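Local coordinates for fiber (Bovine adenovirus 4, PDB 4UE0), which forms, through this head domain, the tip of the trimeric viral fibre and probably attaches the virion to a host-cell receptor, at residues A[62-65]-A[69-72]; A[86-91]-A[112-117]. All blocks are in the same frame, centred on the assembly; numbering follows the deposited sequence. Where two conformers were deposited one is given.

Contact 1 (A[62-65]-A[69-72])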
loop_
_atom_site.group_PDB
_atom_site.type_symbol
_atom_site.label_atom_id
_atom_site.label_comp_id
_atom_site.label_asym_id
_atom_site.label_seq_id
_atom_site.Cartn_x
_atom_site.Cartn_y
_atom_site.Cartn_z
ATOM N N SER A 62 12.745 17.000 -5.420
ATOM C CA SER A 62 11.679 17.972 -5.144
ATOM C C SER A 62 10.674 17.507 -4.094
ATOM O O SER A 62 9.931 18.342 -3.569
ATOM C CB SER A 62 10.973 18.401 -6.452
ATOM O OG SER A 62 10.103 17.413 -7.022
ATOM N N ILE A 63 10.631 16.208 -3.783
ATOM C CA ILE A 63 9.648 15.731 -2.825
ATOM C C ILE A 63 10.200 15.743 -1.392
ATOM O O ILE A 63 9.454 15.474 -0.430
ATOM C CB ILE A 63 9.082 14.322 -3.178
ATOM C CG1 ILE A 63 10.139 13.219 -2.997
ATOM C CG2 ILE A 63 8.463 14.298 -4.572
ATOM C CD1 ILE A 63 9.579 11.830 -3.029
ATOM N N PHE A 64 11.497 16.019 -1.239
ATOM C CA PHE A 64 12.127 16.010 0.086
ATOM C C PHE A 64 12.132 17.413 0.669
ATOM O O PHE A 64 13.160 18.058 0.791
ATOM C CB PHE A 64 13.546 15.402 0.046
ATOM C CG PHE A 64 13.559 13.921 -0.269
ATOM C CD1 PHE A 64 13.488 13.491 -1.586
ATOM C CD2 PHE A 64 13.601 12.945 0.742
ATOM C CE1 PHE A 64 13.500 12.164 -1.904
ATOM C CE2 PHE A 64 13.600 11.600 0.414
ATOM C CZ PHE A 64 13.537 11.213 -0.911
ATOM N N VAL A 65 10.939 17.870 1.020
ATOM C CA VAL A 65 10.718 19.220 1.517
ATOM C C VAL A 65 10.696 19.222 3.031
ATOM O O VAL A 65 11.097 20.198 3.653
ATOM C CB VAL A 65 9.373 19.766 0.981
ATOM C CG1 VAL A 65 8.915 21.008 1.736
ATOM C CG2 VAL A 65 9.497 20.058 -0.509
ATOM N N PRO A 69 12.011 11.909 7.330
ATOM C CA PRO A 69 12.131 10.971 6.217
ATOM C C PRO A 69 10.777 10.344 5.897
ATOM O O PRO A 69 9.890 10.283 6.768
ATOM C CB PRO A 69 13.110 9.913 6.741
ATOM C CG PRO A 69 13.649 10.391 8.007
ATOM C CD PRO A 69 12.704 11.418 8.534
ATOM N N PHE A 70 10.658 9.840 4.683
ATOM C CA PHE A 70 9.539 8.987 4.336
ATOM C C PHE A 70 9.697 7.643 5.049
ATOM O O PHE A 70 10.809 7.123 5.156
ATOM C CB PHE A 70 9.479 8.759 2.839
ATOM C CG PHE A 70 9.162 9.981 2.033
ATOM C CD1 PHE A 70 10.165 10.804 1.539
ATOM C CD2 PHE A 70 7.851 10.278 1.697
ATOM C CE1 PHE A 70 9.849 11.926 0.796
ATOM C CE2 PHE A 70 7.548 11.390 0.928
ATOM C CZ PHE A 70 8.541 12.210 0.487
ATOM N N TYR A 71 8.567 7.084 5.505
ATOM C CA TYR A 71 8.569 5.772 6.145
ATOM C C TYR A 71 7.469 4.920 5.518
ATOM O O TYR A 71 6.304 5.282 5.513
ATOM C CB TYR A 71 8.372 5.874 7.691
ATOM C CG TYR A 71 8.275 4.512 8.307
ATOM C CD1 TYR A 71 9.386 3.652 8.359
ATOM C CD2 TYR A 71 7.060 4.010 8.688
ATOM C CE1 TYR A 71 9.273 2.353 8.776
ATOM C CE2 TYR A 71 6.928 2.701 9.134
ATOM C CZ TYR A 71 8.027 1.846 9.132
ATOM O OH TYR A 71 7.914 0.533 9.504
ATOM N N ALA A 72 7.852 3.732 5.042
ATOM C CA ALA A 72 6.936 2.755 4.464
ATOM C C ALA A 72 7.340 1.368 4.919
ATOM O O ALA A 72 8.272 1.208 5.706
ATOM C CB ALA A 72 6.931 2.860 2.945
#
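An edge-to-face aromatic pair marks the place where the loop after helix 58-61 turns back into strand 70-77 of the fibre head, and it illustrates how a short loop can be held against a sheet largely by side-chain packing. The edge of Phe70, the first residue of that strand, is directed at one face of Phe64. The ring centroids stand 5.2 Å apart and the planes are inclined at 84°, close to the perpendicular of a T-shaped pair. Contact is made off-centre: Phe70 CE1 lies over the Phe64 face but toward its rim, and the shortest approach, 3.7 Å, is between Phe64 CE2 and Phe70 CD1. Phe64 is the centre of an inverse gamma turn; with its CG anti to the carbonyl carbon (chi1 -67°), the ring reaches back to the strand although its CB does not point there.

Ile63 completes the grip on the far end of the Phe70 ring. Its side chain crosses that of Phe70 at about a right angle, with CD1 3.7 Å from Phe70 CZ. The carbonyl of the same residue lies near the plane of the Phe70 ring, Ile63 O being 3.5 Å from Phe70 CZ, an approach consistent with a weak attraction between the ring's C-H rim and the oxygen. That oxygen also receives a weak hydrogen bond from Val65 N across the turn.

Beyond the loop, Phe70 packs on Ile90 of the neighbouring strand and on Ala116 and Ile118 of the facing sheet, while Pro69 O and Tyr71 N bond to Gln42 of the second subunit. Ile63 touches strands 19-29 and 34-40, and the T-shaped pair thus closes one end of the hydrophobic core between the two antiparallel sheets of the fibre-head beta-sandwich.

Contact 2 (A[86-91]-A[112-117])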
loop_
_atom_site.group_PDB
_atom_site.type_symbol
_atom_site.label_atom_id
_atom_site.label_comp_id
_atom_site.label_asym_id
_atom_site.label_seq_id
_atom_site.Cartn_x
_atom_site.Cartn_y
_atom_site.Cartn_z
ATOM N N TYR A 86 9.721 -5.479 6.468
ATOM C CA TYR A 86 10.801 -4.514 6.615
ATOM C C TYR A 86 10.273 -3.114 6.651
ATOM O O TYR A 86 9.396 -2.761 5.847
ATOM C CB TYR A 86 11.791 -4.612 5.461
ATOM C CG TYR A 86 12.344 -5.990 5.238
ATOM C CD1 TYR A 86 11.701 -6.873 4.382
ATOM C CD2 TYR A 86 13.516 -6.420 5.845
ATOM C CE1 TYR A 86 12.178 -8.129 4.134
ATOM C CE2 TYR A 86 14.007 -7.703 5.614
ATOM C CZ TYR A 86 13.350 -8.543 4.751
ATOM O OH TYR A 86 13.846 -9.819 4.527
ATOM N N GLY A 87 10.808 -2.323 7.567
ATOM C CA GLY A 87 10.604 -0.898 7.523
ATOM C C GLY A 87 11.526 -0.266 6.488
ATOM O O GLY A 87 12.669 -0.705 6.335
ATOM N N VAL A 88 11.027 0.735 5.774
ATOM C CA VAL A 88 11.759 1.415 4.711
ATOM C C VAL A 88 11.768 2.909 5.032
ATOM O O VAL A 88 10.722 3.519 5.137
ATOM C CB VAL A 88 11.097 1.205 3.341
ATOM C CG1 VAL A 88 12.018 1.764 2.266
ATOM C CG2 VAL A 88 10.779 -0.258 3.078
ATOM N N THR A 89 12.955 3.434 5.293
ATOM C CA THR A 89 13.111 4.856 5.635
ATOM C C THR A 89 13.898 5.515 4.519
ATOM O O THR A 89 15.015 5.075 4.225
ATOM C CB THR A 89 13.836 4.996 6.988
ATOM O OG1 THR A 89 13.069 4.324 8.015
ATOM C CG2 THR A 89 13.976 6.469 7.360
ATOM N N ILE A 90 13.323 6.536 3.907
ATOM C CA ILE A 90 13.932 7.188 2.761
ATOM C C ILE A 90 14.206 8.641 3.099
ATOM O O ILE A 90 13.322 9.400 3.447
ATOM C CB ILE A 90 13.067 7.119 1.504
ATOM C CG1 ILE A 90 12.510 5.713 1.261
ATOM C CG2 ILE A 90 13.907 7.586 0.321
ATOM C CD1 ILE A 90 11.125 5.433 1.840
ATOM N N SER A 91 15.491 8.968 3.062
ATOM C CA SER A 91 16.022 10.258 3.507
ATOM C C SER A 91 16.954 10.848 2.428
ATOM O O SER A 91 17.382 10.128 1.528
ATOM C CB SER A 91 16.783 10.063 4.831
ATOM O OG SER A 91 17.840 9.132 4.730
ATOM N N SER A 112 8.179 -6.769 -2.091
ATOM C CA SER A 112 6.948 -6.146 -2.568
ATOM C C SER A 112 7.104 -4.639 -2.825
ATOM O O SER A 112 7.907 -3.963 -2.200
ATOM C CB SER A 112 5.827 -6.374 -1.570
ATOM O OG SER A 112 6.166 -5.919 -0.275
ATOM N N ALA A 113 6.305 -4.130 -3.775
ATOM C CA ALA A 113 6.205 -2.720 -4.026
ATOM C C ALA A 113 5.695 -1.997 -2.774
ATOM O O ALA A 113 4.924 -2.526 -1.980
ATOM C CB ALA A 113 5.245 -2.483 -5.166
ATOM N N TRP A 114 6.098 -0.745 -2.641
ATOM C CA TRP A 114 5.683 0.070 -1.499
ATOM C C TRP A 114 5.431 1.477 -1.933
ATOM O O TRP A 114 5.913 1.951 -2.955
ATOM C CB TRP A 114 6.724 0.019 -0.362
ATOM C CG TRP A 114 8.131 0.368 -0.752
ATOM C CD1 TRP A 114 9.126 -0.505 -1.040
ATOM C CD2 TRP A 114 8.718 1.680 -0.840
ATOM N NE1 TRP A 114 10.285 0.162 -1.286
ATOM C CE2 TRP A 114 10.054 1.508 -1.198
ATOM C CE3 TRP A 114 8.229 2.983 -0.674
ATOM C CZ2 TRP A 114 10.906 2.588 -1.425
ATOM C CZ3 TRP A 114 9.063 4.043 -0.930
ATOM C CH2 TRP A 114 10.390 3.836 -1.295
ATOM N N THR A 115 4.679 2.171 -1.087
ATOM C CA THR A 115 4.394 3.564 -1.280
ATOM C C THR A 115 4.448 4.305 0.050
ATOM O O THR A 115 3.917 3.815 1.030
ATOM C CB THR A 115 2.960 3.826 -1.844
ATOM O OG1 THR A 115 2.805 3.216 -3.127
ATOM C CG2 THR A 115 2.686 5.341 -1.963
ATOM N N ALA A 116 5.031 5.489 0.029
ATOM C CA ALA A 116 5.088 6.385 1.178
ATOM C C ALA A 116 4.388 7.680 0.834
ATOM O O ALA A 116 4.398 8.122 -0.325
ATOM C CB ALA A 116 6.532 6.689 1.566
ATOM N N SER A 117 3.797 8.344 1.828
ATOM C CA SER A 117 3.093 9.604 1.607
ATOM C C SER A 117 3.297 10.514 2.809
ATOM O O SER A 117 3.060 10.086 3.949
ATOM C CB SER A 117 1.553 9.345 1.492
ATOM O OG SER A 117 0.822 10.567 1.463
#
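Val88 and Ile90, two residues apart on strand 83-93, both reach toward the indole of Trp114 on strand 114-120, and the trio shows how one large aromatic can bridge the interior of a beta-sandwich. Val88 lays a methyl over one face of the indole. Its CG1 sits 4.3 Å from the centroid of the six-membered ring and 25° off the ring normal, a CH-pi contact displaced toward the rim, with Trp114 CZ2 the nearest ring atom at 3.9 Å. This branch is anti to the backbone N (chi1 -172°), which carries it out to the indole. Ile90 approaches the far end of the same ring: its CD1 is 3.6 Å from Trp114 CH2 and also touches CZ3.

With CG between the backbone N and the carbonyl carbon (chi1 54°), the large indole is directed into the space between the sheets. The backbones themselves remain well separated, the CA atoms of Val88 and Trp114 being 8.8 Å apart.

A second shell fixes both sides. Val88 and Ile90 are held by backbone hydrogen bonds to Ala72 and Phe70, and their side chains also pack on Ile99 of strand 96-101. Trp114 packs on Cys40 of strand 34-40, the neighbouring strand of its own sheet, and meets Ala72 from the facing one. Just beyond, Ser117 OG bonds to Ser41 OG of the second subunit. All three touching residues are buried and apolar in their contacts, which implies that the sheets are joined here by dispersion and hydrophobic burial, with the CH-pi term adding a modest directional preference.

In the fold
Read from the N terminus, contact 1 comes first: it closes the short loop between 62-65 and 69-72, bringing the segment after helix 58-61 against the start of strand 70-77. The chain then runs along that strand and turns into strand 83-93, where contact 2 opens; it closes only after strand 96-101, when strand 114-120 arrives from the other sheet. The two are therefore in series, neither enclosing the other. They adjoin all the same, through the backbone pairing of the antiparallel neighbours 70-77 and 83-93. Contact 1 fastens a loop to this sheet, contact 2 joins its face to the opposing sheet, and both lie beside the second subunit.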